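Local coordinates for protein 3-hydroxyacyl-thioester dehydratase Z (Mycobacterium tuberculosis, PDB 2C2I) that probably catalyses the reversible hydration of trans-2-enoyl-CoA to (3R)-3-hydroxyacyl-CoA in fatty acid metabolism, working as a homodimer of hotdog-fold subunits, at residues 9-14 with 113-118; 19-24 with 106-111; 64-69 with 138-143; 102-107 with 131-136. One frame throughout, in Å; residues are numbered along the deposited sequence.

Interaction 1. Residues 9-14 with 113-118; sequences DLAAAA and VGVEDL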
loop_
_atom_site.group_PDB
_atom_site.type_symbol
_atom_site.label_atom_id
_atom_site.label_comp_id
_atom_site.label_asym_id
_atom_site.label_seq_id
_atom_site.Cartn_x
_atom_site.Cartn_y
_atom_site.Cartn_z
ATOM N N ASP A 9 -11.356 -13.336 21.765
ATOM C CA ASP A 9 -11.981 -14.340 20.905
ATOM C C ASP A 9 -11.210 -14.409 19.608
ATOM O O ASP A 9 -11.087 -15.473 19.010
ATOM C CB ASP A 9 -13.445 -14.022 20.658
ATOM C CG ASP A 9 -14.309 -14.260 21.901
ATOM O OD1 ASP A 9 -13.750 -14.667 22.952
ATOM O OD2 ASP A 9 -15.538 -14.045 21.815
ATOM N N LEU A 10 -10.689 -13.263 19.189
ATOM C CA LEU A 10 -9.806 -13.195 18.032
ATOM C C LEU A 10 -8.531 -14.047 18.270
ATOM O O LEU A 10 -8.157 -14.894 17.440
ATOM C CB LEU A 10 -9.451 -11.725 17.736
ATOM C CG LEU A 10 -8.667 -11.444 16.454
ATOM C CD1 LEU A 10 -9.505 -11.740 15.227
ATOM C CD2 LEU A 10 -8.110 -10.022 16.457
ATOM N N ALA A 11 -7.886 -13.831 19.412
ATOM C CA ALA A 11 -6.699 -14.600 19.808
ATOM C C ALA A 11 -6.949 -16.114 19.772
ATOM O O ALA A 11 -6.098 -16.876 19.309
ATOM C CB ALA A 11 -6.217 -14.168 21.172
ATOM N N ALA A 12 -8.123 -16.543 20.225
ATOM C CA ALA A 12 -8.460 -17.975 20.242
ATOM C C ALA A 12 -8.616 -18.586 18.844
ATOM O O ALA A 12 -8.585 -19.816 18.690
ATOM C CB ALA A 12 -9.727 -18.208 21.050
ATOM N N ALA A 13 -8.795 -17.719 17.846
ATOM C CA ALA A 13 -9.002 -18.142 16.455
ATOM C C ALA A 13 -7.726 -18.104 15.618
ATOM O O ALA A 13 -7.771 -18.339 14.391
ATOM C CB ALA A 13 -10.101 -17.297 15.801
ATOM N N ALA A 14 -6.588 -17.827 16.263
ATOM C CA ALA A 14 -5.307 -17.872 15.563
ATOM C C ALA A 14 -5.168 -19.216 14.869
ATOM O O ALA A 14 -5.532 -20.265 15.424
ATOM C CB ALA A 14 -4.137 -17.620 16.529
ATOM N N VAL A 113 -2.958 -15.480 11.036
ATOM C CA VAL A 113 -1.658 -16.083 11.325
ATOM C C VAL A 113 -1.392 -16.110 12.830
ATOM O O VAL A 113 -0.980 -17.146 13.387
ATOM C CB VAL A 113 -0.527 -15.369 10.567
ATOM C CG1 VAL A 113 0.830 -15.958 10.925
ATOM C CG2 VAL A 113 -0.756 -15.511 9.069
ATOM N N GLY A 114 -1.668 -14.997 13.496
ATOM C CA GLY A 114 -1.344 -14.897 14.909
ATOM C C GLY A 114 -1.893 -13.629 15.499
ATOM O O GLY A 114 -2.196 -12.684 14.776
ATOM N N VAL A 115 -2.017 -13.611 16.826
ATOM C CA VAL A 115 -2.526 -12.451 17.511
ATOM C C VAL A 115 -1.621 -12.211 18.689
ATOM O O VAL A 115 -1.371 -13.132 19.458
ATOM C CB VAL A 115 -3.962 -12.679 18.034
ATOM C CG1 VAL A 115 -4.409 -11.489 18.855
ATOM C CG2 VAL A 115 -4.940 -12.933 16.848
ATOM N N GLU A 116 -1.119 -10.994 18.800
ATOM C CA GLU A 116 -0.252 -10.605 19.897
ATOM C C GLU A 116 -0.962 -9.551 20.749
ATOM O O GLU A 116 -1.384 -8.507 20.245
ATOM C CB GLU A 116 1.056 -10.045 19.357
ATOM C CG GLU A 116 2.055 -9.664 20.454
ATOM C CD GLU A 116 3.382 -9.161 19.902
ATOM O OE1 GLU A 116 3.566 -9.093 18.655
ATOM O OE2 GLU A 116 4.264 -8.836 20.734
ATOM N N ASP A 117 -1.089 -9.833 22.043
ATOM C CA ASP A 117 -1.674 -8.881 22.969
ATOM C C ASP A 117 -0.587 -7.866 23.326
ATOM O O ASP A 117 0.527 -8.232 23.720
ATOM C CB ASP A 117 -2.220 -9.647 24.182
ATOM C CG ASP A 117 -2.789 -8.760 25.274
ATOM O OD1 ASP A 117 -2.866 -7.523 25.123
ATOM O OD2 ASP A 117 -3.155 -9.334 26.328
ATOM N N LEU A 118 -0.905 -6.587 23.140
ATOM C CA LEU A 118 0.070 -5.519 23.350
ATOM C C LEU A 118 -0.134 -4.839 24.693
ATOM O O LEU A 118 0.716 -4.046 25.116
ATOM C CB LEU A 118 0.003 -4.479 22.226
ATOM C CG LEU A 118 0.398 -4.970 20.827
ATOM C CD1 LEU A 118 0.468 -3.773 19.894
ATOM C CD2 LEU A 118 1.723 -5.707 20.841
#
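The short helix 7-12 of this hotdog-fold subunit rests its last turn on the far part of strand 105-119, and Val115 is the strand residue that meets it. Both methyls of Val115 straddle the helix backbone at Ala11: its CB lies 3.8 Å from Ala11 CA. Val115 CG1, anti to the backbone N (chi1 175°), lies 4.0 Å from Ala11 CB, while Val115 CG2 turns to Leu10. There Val115 CG2 approaches Leu10 CG at 4.0 Å and also packs on the carbonyl oxygen of Leu10. The leucine is the buried member of the group, and its side chain continues onto Phe4 and Tyr149. Beyond the helix, Ala14 points at the strand and sets its CB 4.2 Å from Gly114 CA. Small residues suit these places, since a methyl at Ala11 or Ala14 lets the backbones approach within 5.2 Å between Ala11 CA and Val115 CA. A beta-branched valine is equally apt, being at ease in an extended strand and having two branches, one for Ala11 CB and one for the Leu10 side. The contact is one of van der Waals packing, with no polar bond across it, and lies mostly at the surface. Just before Val115, Val113 and Gly114 both face Thr126 of strand 122-133. That pairing is a classic beta bulge, here set in the antiparallel sheet of a hotdog fold beside a small helix-on-strand packing.

Interaction 2. Residues 19-24 with 106-111; sequences GQSDWV and VRATSS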
loop_
_atom_site.group_PDB
_atom_site.type_symbol
_atom_site.label_atom_id
_atom_site.label_comp_id
_atom_site.label_asym_id
_atom_site.label_seq_id
_atom_site.Cartn_x
_atom_site.Cartn_y
_atom_site.Cartn_z
ATOM N N GLY A 19 -12.239 -15.857 6.382
ATOM C CA GLY A 19 -13.305 -15.751 5.401
ATOM C C GLY A 19 -12.893 -15.458 3.975
ATOM O O GLY A 19 -11.735 -15.687 3.559
ATOM N N GLN A 20 -13.896 -15.039 3.214
ATOM C CA GLN A 20 -13.747 -14.707 1.811
ATOM C C GLN A 20 -14.680 -13.543 1.505
ATOM O O GLN A 20 -15.843 -13.526 1.921
ATOM C CB GLN A 20 -14.064 -15.924 0.932
ATOM C CG GLN A 20 -13.929 -15.649 -0.553
ATOM C CD GLN A 20 -14.037 -16.901 -1.389
ATOM O OE1 GLN A 20 -15.113 -17.470 -1.525
ATOM N NE2 GLN A 20 -12.921 -17.333 -1.956
ATOM N N SER A 21 -14.171 -12.555 0.785
ATOM C CA SER A 21 -14.970 -11.385 0.462
ATOM C C SER A 21 -15.922 -11.687 -0.690
ATOM O O SER A 21 -15.865 -12.760 -1.311
ATOM C CB SER A 21 -14.060 -10.224 0.059
ATOM O OG SER A 21 -13.562 -10.422 -1.260
ATOM N N ASP A 22 -16.765 -10.714 -0.995
ATOM C CA ASP A 22 -17.518 -10.707 -2.241
ATOM C C ASP A 22 -16.572 -10.312 -3.387
ATOM O O ASP A 22 -15.439 -9.871 -3.155
ATOM C CB ASP A 22 -18.676 -9.697 -2.165
ATOM C CG ASP A 22 -19.501 -9.814 -0.877
ATOM O OD1 ASP A 22 -19.606 -10.926 -0.307
ATOM O OD2 ASP A 22 -20.061 -8.781 -0.437
ATOM N N TRP A 23 -17.027 -10.500 -4.619
ATOM C CA TRP A 23 -16.350 -9.918 -5.772
ATOM C C TRP A 23 -16.586 -8.401 -5.748
ATOM O O TRP A 23 -17.700 -7.933 -5.454
ATOM C CB TRP A 23 -16.891 -10.515 -7.078
ATOM C CG TRP A 23 -16.504 -11.945 -7.322
ATOM C CD1 TRP A 23 -17.311 -13.065 -7.195
ATOM C CD2 TRP A 23 -15.228 -12.422 -7.758
ATOM N NE1 TRP A 23 -16.598 -14.197 -7.515
ATOM C CE2 TRP A 23 -15.321 -13.839 -7.869
ATOM C CE3 TRP A 23 -14.014 -11.800 -8.060
ATOM C CZ2 TRP A 23 -14.239 -14.634 -8.270
ATOM C CZ3 TRP A 23 -12.942 -12.592 -8.459
ATOM C CH2 TRP A 23 -13.061 -13.997 -8.559
ATOM N N VAL A 24 -15.538 -7.636 -6.035
ATOM C CA VAL A 24 -15.657 -6.191 -6.203
ATOM C C VAL A 24 -15.054 -5.823 -7.548
ATOM O O VAL A 24 -14.032 -6.386 -7.952
ATOM C CB VAL A 24 -15.018 -5.350 -5.032
ATOM C CG1 VAL A 24 -15.424 -5.881 -3.656
ATOM C CG2 VAL A 24 -13.515 -5.241 -5.157
ATOM N N VAL A 106 -12.182 -8.588 -8.443
ATOM C CA VAL A 106 -11.238 -9.170 -7.499
ATOM C C VAL A 106 -11.978 -9.679 -6.236
ATOM O O VAL A 106 -13.036 -9.184 -5.869
ATOM C CB VAL A 106 -10.137 -8.138 -7.092
ATOM C CG1 VAL A 106 -9.315 -7.715 -8.313
ATOM C CG2 VAL A 106 -10.773 -6.921 -6.411
ATOM N N ARG A 107 -11.388 -10.656 -5.567
ATOM C CA ARG A 107 -11.972 -11.219 -4.352
ATOM C C ARG A 107 -10.829 -11.726 -3.477
ATOM O O ARG A 107 -9.825 -12.237 -3.983
ATOM C CB ARG A 107 -12.924 -12.369 -4.722
ATOM C CG ARG A 107 -13.461 -13.154 -3.571
ATOM C CD ARG A 107 -14.578 -14.072 -4.061
ATOM N NE ARG A 107 -14.063 -15.260 -4.740
ATOM C CZ ARG A 107 -14.829 -16.298 -5.073
ATOM N NH1 ARG A 107 -16.128 -16.273 -4.796
ATOM N NH2 ARG A 107 -14.301 -17.355 -5.673
ATOM N N ALA A 108 -10.991 -11.609 -2.166
ATOM C CA ALA A 108 -9.926 -11.978 -1.252
ATOM C C ALA A 108 -10.343 -13.126 -0.325
ATOM O O ALA A 108 -11.528 -13.241 0.008
ATOM C CB ALA A 108 -9.470 -10.736 -0.422
ATOM N N THR A 109 -9.360 -13.941 0.079
ATOM C CA THR A 109 -9.499 -14.939 1.144
ATOM C C THR A 109 -8.440 -14.612 2.187
ATOM O O THR A 109 -7.299 -14.399 1.822
ATOM C CB THR A 109 -9.166 -16.333 0.586
ATOM O OG1 THR A 109 -10.055 -16.600 -0.518
ATOM C CG2 THR A 109 -9.352 -17.386 1.683
ATOM N N SER A 110 -8.806 -14.568 3.470
ATOM C CA SER A 110 -7.809 -14.302 4.523
ATOM C C SER A 110 -7.811 -15.358 5.635
ATOM O O SER A 110 -8.854 -15.964 5.933
ATOM C CB SER A 110 -8.047 -12.920 5.151
ATOM O OG SER A 110 -7.878 -11.872 4.200
ATOM N N SER A 111 -6.657 -15.528 6.271
ATOM C CA SER A 111 -6.510 -16.415 7.435
ATOM C C SER A 111 -5.787 -15.681 8.530
ATOM O O SER A 111 -4.957 -14.805 8.252
ATOM C CB SER A 111 -5.674 -17.640 7.060
ATOM O OG SER A 111 -6.243 -18.280 5.933
#
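Ser21 OG has two partners: it accepts the N-H of Ala108, nearly straight at 173° and 3.0 Å from Ala108 N, and donates to Asp22 O at 2.7 Å. With OG between the backbone N and the carbonyl carbon (chi1 76°), the hydroxyl stands in for a missing backbone acceptor where the antiparallel pairing slips by one residue. Regular pairing flanks this break. Ser21 N binds Ala108 O at 2.8 Å on one side, and Val24 and Val106 exchange two backbone bonds on the other. Gly19, at backbone angles awkward for any side chain, pairs with Ser110.

Above the strands the Arg107 guanidinium is sandwiched. The Gln20 amide stacks on one face, the planes 9° apart, and the Trp23 indole lies against the opposite face. Arg107 CB also sits 3.7 Å from the centroid of the Trp23 six-membered ring, a CH-pi contact over its face. Gln20 is held by a bond from its NE2 to Thr109 OG1, 3.3 Å long. The guanidinium edge is left to Glu132, its salt-bridge partner. Flat neighbours on both faces probably limit rotation of the arginine, while the serine hydroxyl satisfies a buried N-H that the slipped register would otherwise strand.

Interaction 3. Residues 64-69 with 138-143; sequences FMTLAL and KPACVA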
loop_
_atom_site.group_PDB
_atom_site.type_symbol
_atom_site.label_atom_id
_atom_site.label_comp_id
_atom_site.label_asym_id
_atom_site.label_seq_id
_atom_site.Cartn_x
_atom_site.Cartn_y
_atom_site.Cartn_z
ATOM N N PHE A 64 -0.342 -0.734 -5.462
ATOM C CA PHE A 64 -0.540 -0.171 -4.131
ATOM C C PHE A 64 -2.020 -0.024 -3.853
ATOM O O PHE A 64 -2.423 -0.005 -2.700
ATOM C CB PHE A 64 0.181 1.171 -3.947
ATOM C CG PHE A 64 1.649 1.050 -3.614
ATOM C CD1 PHE A 64 2.086 0.299 -2.501
ATOM C CD2 PHE A 64 2.596 1.703 -4.396
ATOM C CE1 PHE A 64 3.444 0.225 -2.194
ATOM C CE2 PHE A 64 3.972 1.648 -4.070
ATOM C CZ PHE A 64 4.399 0.901 -2.996
HETATM N N MSE A 65 -2.833 0.087 -4.913
HETATM C CA MSE A 65 -4.264 0.185 -4.689
HETATM C C MSE A 65 -4.848 -1.179 -4.350
HETATM O O MSE A 65 -5.592 -1.289 -3.398
HETATM C CB MSE A 65 -5.014 0.758 -5.885
HETATM C CG MSE A 65 -6.518 0.837 -5.576
HETATM SE SE MSE A 65 -7.513 1.800 -6.929
HETATM C CE MSE A 65 -6.913 1.163 -8.041
ATOM N N THR A 66 -4.519 -2.198 -5.138
ATOM C CA THR A 66 -5.028 -3.560 -4.870
ATOM C C THR A 66 -4.672 -3.977 -3.425
ATOM O O THR A 66 -5.507 -4.492 -2.672
ATOM C CB THR A 66 -4.471 -4.561 -5.907
ATOM O OG1 THR A 66 -4.886 -4.143 -7.225
ATOM C CG2 THR A 66 -5.018 -5.964 -5.672
ATOM N N LEU A 67 -3.434 -3.709 -3.041
ATOM C CA LEU A 67 -2.988 -3.983 -1.662
ATOM C C LEU A 67 -3.878 -3.238 -0.668
ATOM O O LEU A 67 -4.290 -3.807 0.329
ATOM C CB LEU A 67 -1.513 -3.575 -1.469
ATOM C CG LEU A 67 -0.977 -3.690 -0.027
ATOM C CD1 LEU A 67 -0.996 -5.138 0.450
ATOM C CD2 LEU A 67 0.437 -3.111 0.053
ATOM N N ALA A 68 -4.165 -1.966 -0.958
ATOM C CA ALA A 68 -4.990 -1.097 -0.107
ATOM C C ALA A 68 -6.481 -1.456 -0.094
ATOM O O ALA A 68 -7.251 -0.881 0.687
ATOM C CB ALA A 68 -4.789 0.383 -0.506
ATOM N N LEU A 69 -6.893 -2.392 -0.955
ATOM C CA LEU A 69 -8.237 -2.956 -0.830
ATOM C C LEU A 69 -8.397 -3.926 0.367
ATOM O O LEU A 69 -9.513 -4.323 0.688
ATOM C CB LEU A 69 -8.686 -3.645 -2.127
ATOM C CG LEU A 69 -8.721 -2.841 -3.429
ATOM C CD1 LEU A 69 -9.061 -3.767 -4.610
ATOM C CD2 LEU A 69 -9.730 -1.689 -3.329
ATOM N N LYS A 138 -3.230 -16.637 -11.878
ATOM C CA LYS A 138 -2.312 -16.113 -10.853
ATOM C C LYS A 138 -3.044 -15.098 -9.967
ATOM O O LYS A 138 -3.888 -14.361 -10.458
ATOM C CB LYS A 138 -1.071 -15.466 -11.493
ATOM C CG LYS A 138 -0.109 -16.442 -12.193
ATOM C CD LYS A 138 1.074 -15.681 -12.810
ATOM C CE LYS A 138 1.977 -16.583 -13.647
ATOM N NZ LYS A 138 1.183 -17.283 -14.717
ATOM N N PRO A 139 -2.725 -15.062 -8.644
ATOM C CA PRO A 139 -3.380 -14.059 -7.785
ATOM C C PRO A 139 -2.956 -12.637 -8.158
ATOM O O PRO A 139 -1.886 -12.445 -8.741
ATOM C CB PRO A 139 -2.860 -14.374 -6.368
ATOM C CG PRO A 139 -1.840 -15.448 -6.498
ATOM C CD PRO A 139 -1.798 -15.950 -7.911
ATOM N N ALA A 140 -3.792 -11.665 -7.813
ATOM C CA ALA A 140 -3.452 -10.266 -7.996
ATOM C C ALA A 140 -2.523 -9.822 -6.882
ATOM O O ALA A 140 -1.667 -8.965 -7.088
ATOM C CB ALA A 140 -4.690 -9.416 -8.013
ATOM N N CYS A 141 -2.674 -10.426 -5.705
ATOM C CA CYS A 141 -1.898 -9.970 -4.560
ATOM C C CYS A 141 -1.854 -11.082 -3.529
ATOM O O CYS A 141 -2.872 -11.720 -3.265
ATOM C CB CYS A 141 -2.567 -8.730 -3.973
ATOM S SG CYS A 141 -1.662 -8.027 -2.554
ATOM N N VAL A 142 -0.667 -11.317 -2.968
ATOM C CA VAL A 142 -0.483 -12.215 -1.832
ATOM C C VAL A 142 0.230 -11.362 -0.782
ATOM O O VAL A 142 1.330 -10.873 -1.022
ATOM C CB VAL A 142 0.364 -13.461 -2.151
ATOM C CG1 VAL A 142 0.432 -14.399 -0.926
ATOM C CG2 VAL A 142 -0.173 -14.224 -3.382
ATOM N N ALA A 143 -0.392 -11.202 0.384
ATOM C CA ALA A 143 0.123 -10.270 1.398
ATOM C C ALA A 143 0.046 -10.879 2.775
ATOM O O ALA A 143 -0.905 -11.575 3.085
ATOM C CB ALA A 143 -0.682 -8.975 1.391
#
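Thr66 holds CG2 anti to its backbone nitrogen, while chi1 of -60° puts OG1 anti to the carbonyl carbon, and this carries the methyl rather than the hydroxyl to the strand. Leu67 likewise sends CG away from its own N (chi1 174°), and the next torsion swings CD1 toward the same strand. The two neighbours in the helix thus offer methyl groups to the strand. Thr66 CG2 wedges between two residues, 4.1 Å from Cys141 CB and 4.2 Å from Ala140 CB. Leu67 CD1 lies 4.0 Å from Ala143 CB and 4.2 Å from Cys141 SG, so Cys141 is touched by both helix residues. Ala140 and Ala143 suit a helix lying close over the sheet, while the modestly larger, weakly polar Cys141 turns its CB to Thr66 and its sulfur to Leu67. All five touching residues are buried.

The axes of helix 64-68 and strand 141-143 come within 9.3 Å and cross at -58°, the layering expected where the central helix of a hotdog is wrapped by its sheet. Ala140 and Cys141 both face Val131, forming a classic beta bulge. Strand 86-95 flanks the contact through Leu91 and Val94, helix 28-38 packs behind Phe64 and Met65 (selenomethionine here), and Phe64 of the second subunit reaches Leu67.

Interaction 4. Residues 102-107 with 131-136; sequences VGSRVR and VEVEGS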
loop_
_atom_site.group_PDB
_atom_site.type_symbol
_atom_site.label_atom_id
_atom_site.label_comp_id
_atom_site.label_asym_id
_atom_site.label_seq_id
_atom_site.Cartn_x
_atom_site.Cartn_y
_atom_site.Cartn_z
ATOM N N VAL A 102 -8.185 -2.896 -15.432
ATOM C CA VAL A 102 -9.306 -2.066 -15.022
ATOM C C VAL A 102 -10.593 -2.707 -15.563
ATOM O O VAL A 102 -10.571 -3.279 -16.645
ATOM C CB VAL A 102 -9.154 -0.609 -15.521
ATOM C CG1 VAL A 102 -10.404 0.180 -15.213
ATOM C CG2 VAL A 102 -7.957 0.070 -14.857
ATOM N N GLY A 103 -11.676 -2.625 -14.795
ATOM C CA GLY A 103 -12.942 -3.301 -15.122
ATOM C C GLY A 103 -13.068 -4.721 -14.609
ATOM O O GLY A 103 -14.163 -5.277 -14.610
ATOM N N SER A 104 -11.949 -5.327 -14.207
ATOM C CA SER A 104 -11.930 -6.689 -13.658
ATOM C C SER A 104 -12.534 -6.787 -12.273
ATOM O O SER A 104 -12.631 -5.789 -11.564
ATOM C CB SER A 104 -10.497 -7.198 -13.565
ATOM O OG SER A 104 -9.968 -7.345 -14.863
ATOM N N ARG A 105 -12.903 -8.018 -11.884
ATOM C CA ARG A 105 -13.357 -8.289 -10.522
ATOM C C ARG A 105 -12.258 -8.969 -9.709
ATOM O O ARG A 105 -11.488 -9.786 -10.228
ATOM C CB ARG A 105 -14.625 -9.138 -10.505
ATOM C CG ARG A 105 -15.810 -8.442 -11.150
ATOM C CD ARG A 105 -17.127 -9.018 -10.659
ATOM N NE ARG A 105 -17.197 -10.457 -10.886
ATOM C CZ ARG A 105 -18.188 -11.219 -10.441
ATOM N NH1 ARG A 105 -19.187 -10.671 -9.749
ATOM N NH2 ARG A 105 -18.178 -12.523 -10.684
ATOM N N VAL A 106 -12.182 -8.588 -8.443
ATOM C CA VAL A 106 -11.238 -9.170 -7.499
ATOM C C VAL A 106 -11.978 -9.679 -6.236
ATOM O O VAL A 106 -13.036 -9.184 -5.869
ATOM C CB VAL A 106 -10.137 -8.138 -7.092
ATOM C CG1 VAL A 106 -9.315 -7.715 -8.313
ATOM C CG2 VAL A 106 -10.773 -6.921 -6.411
ATOM N N ARG A 107 -11.388 -10.656 -5.567
ATOM C CA ARG A 107 -11.972 -11.219 -4.352
ATOM C C ARG A 107 -10.829 -11.726 -3.477
ATOM O O ARG A 107 -9.825 -12.237 -3.983
ATOM C CB ARG A 107 -12.924 -12.369 -4.722
ATOM C CG ARG A 107 -13.461 -13.154 -3.571
ATOM C CD ARG A 107 -14.578 -14.072 -4.061
ATOM N NE ARG A 107 -14.063 -15.260 -4.740
ATOM C CZ ARG A 107 -14.829 -16.298 -5.073
ATOM N NH1 ARG A 107 -16.128 -16.273 -4.796
ATOM N NH2 ARG A 107 -14.301 -17.355 -5.673
ATOM N N VAL A 131 -5.508 -12.211 -2.891
ATOM C CA VAL A 131 -6.506 -11.541 -3.703
ATOM C C VAL A 131 -6.461 -12.189 -5.090
ATOM O O VAL A 131 -5.431 -12.133 -5.776
ATOM C CB VAL A 131 -6.243 -10.003 -3.823
ATOM C CG1 VAL A 131 -7.382 -9.313 -4.567
ATOM C CG2 VAL A 131 -6.100 -9.361 -2.448
ATOM N N GLU A 132 -7.569 -12.818 -5.486
ATOM C CA GLU A 132 -7.686 -13.363 -6.840
ATOM C C GLU A 132 -8.320 -12.341 -7.762
ATOM O O GLU A 132 -9.073 -11.481 -7.312
ATOM C CB GLU A 132 -8.509 -14.654 -6.839
ATOM C CG GLU A 132 -9.979 -14.479 -6.543
ATOM C CD GLU A 132 -10.690 -15.837 -6.452
ATOM O OE1 GLU A 132 -10.587 -16.641 -7.410
ATOM O OE2 GLU A 132 -11.326 -16.102 -5.419
ATOM N N VAL A 133 -8.032 -12.452 -9.061
ATOM C CA VAL A 133 -8.680 -11.582 -10.055
ATOM C C VAL A 133 -9.344 -12.475 -11.121
ATOM O O VAL A 133 -8.719 -13.380 -11.645
ATOM C CB VAL A 133 -7.703 -10.468 -10.634
ATOM C CG1 VAL A 133 -6.340 -11.034 -11.044
ATOM C CG2 VAL A 133 -8.345 -9.688 -11.772
ATOM N N GLU A 134 -10.611 -12.208 -11.404
ATOM C CA GLU A 134 -11.490 -13.151 -12.115
ATOM C C GLU A 134 -11.035 -13.703 -13.479
ATOM O O GLU A 134 -11.404 -14.838 -13.827
ATOM C CB GLU A 134 -12.899 -12.576 -12.206
ATOM C CG GLU A 134 -13.992 -13.608 -12.473
ATOM C CD GLU A 134 -15.367 -13.018 -12.347
ATOM O OE1 GLU A 134 -15.565 -11.882 -12.822
ATOM O OE2 GLU A 134 -16.247 -13.686 -11.759
ATOM N N GLY A 135 -10.231 -12.957 -14.234
ATOM C CA GLY A 135 -9.717 -13.466 -15.531
ATOM C C GLY A 135 -8.307 -14.062 -15.652
ATOM O O GLY A 135 -7.809 -14.232 -16.775
ATOM N N SER A 136 -7.641 -14.378 -14.536
ATOM C CA SER A 136 -6.318 -15.025 -14.603
ATOM C C SER A 136 -6.109 -16.116 -13.512
ATOM O O SER A 136 -6.790 -16.129 -12.483
ATOM C CB SER A 136 -5.167 -13.983 -14.657
ATOM O OG SER A 136 -4.523 -13.757 -13.401
HETATM O O HOH W 1 -14.042 -9.945 -14.053
HETATM O O HOH W 2 -9.415 -15.182 -2.946
HETATM O O HOH W 3 -12.386 -18.408 -7.988
#
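Two guanidinium groups, those of Arg105 and Arg107, each meet a carboxylate at the edge, and the indole of Trp23 neighbours both, forming a cation-pi pair with Arg105. Arg105 runs alongside Glu134, the flat ends 36° apart. Its NE bonds to Glu134 OE1 at 2.9 Å, and a second arm completes the salt bridge, though the 2.5 Å between Arg105 NH2 and Glu134 OE2 is doubtfully short. Arg107 presents NE and NH2 side-on to Glu132, but both converge on the one oxygen: Glu132 OE2 is 2.9 Å from Arg107 NE and 3.2 Å from Arg107 NH2. They come from the same side of the carboxylate, well above its plane, as the two flat groups are turned 47° apart. Glu132 CG occupies the cramped rotamer between N and carbonyl carbon (chi1 69°), from which the extended chain runs beside that of Arg107.

On the other face of the sheet, Val106 packs on Val131 and Val133, its CG1 3.9 Å from Val133 CB; beta-branched residues suit this buried side. Glu134 N to Arg105 O, 2.8 Å, extends the pairing to the hairpin's open end, where Glu134 already belongs to the type I turn from Val133 to Ser136. Water links Arg105 N to Glu134 OE1. With opposite charges matched across the strands, each probably helps keep its partner ionised.

Interactions 1, 2 and 4 all use strand 105-119: interactions 2 and 4 share Val106 and Arg107 near its start, and interaction 1 lies toward its end. Interaction 3 sets helix 63-68 on strand 141-149. Interactions 1 and 4 are about 30 Å apart between centres, on opposite sides of the chain's centre, whereas interaction 2, 3 and 4 centres lie 10 to 11 Å apart. Strands 17-25, 105-119, 122-133 and 141-149 are successive neighbours in the sheet, and bonds probably link Val131 to Ala140 and Cys141. Along the chain, interaction 2 is nested within interaction 1, and interaction 4 within interaction 3. Interactions 2 and 4 bind strands to one another, while 1 and 3 lay helices on the sheet, near probable substrate-binding residues.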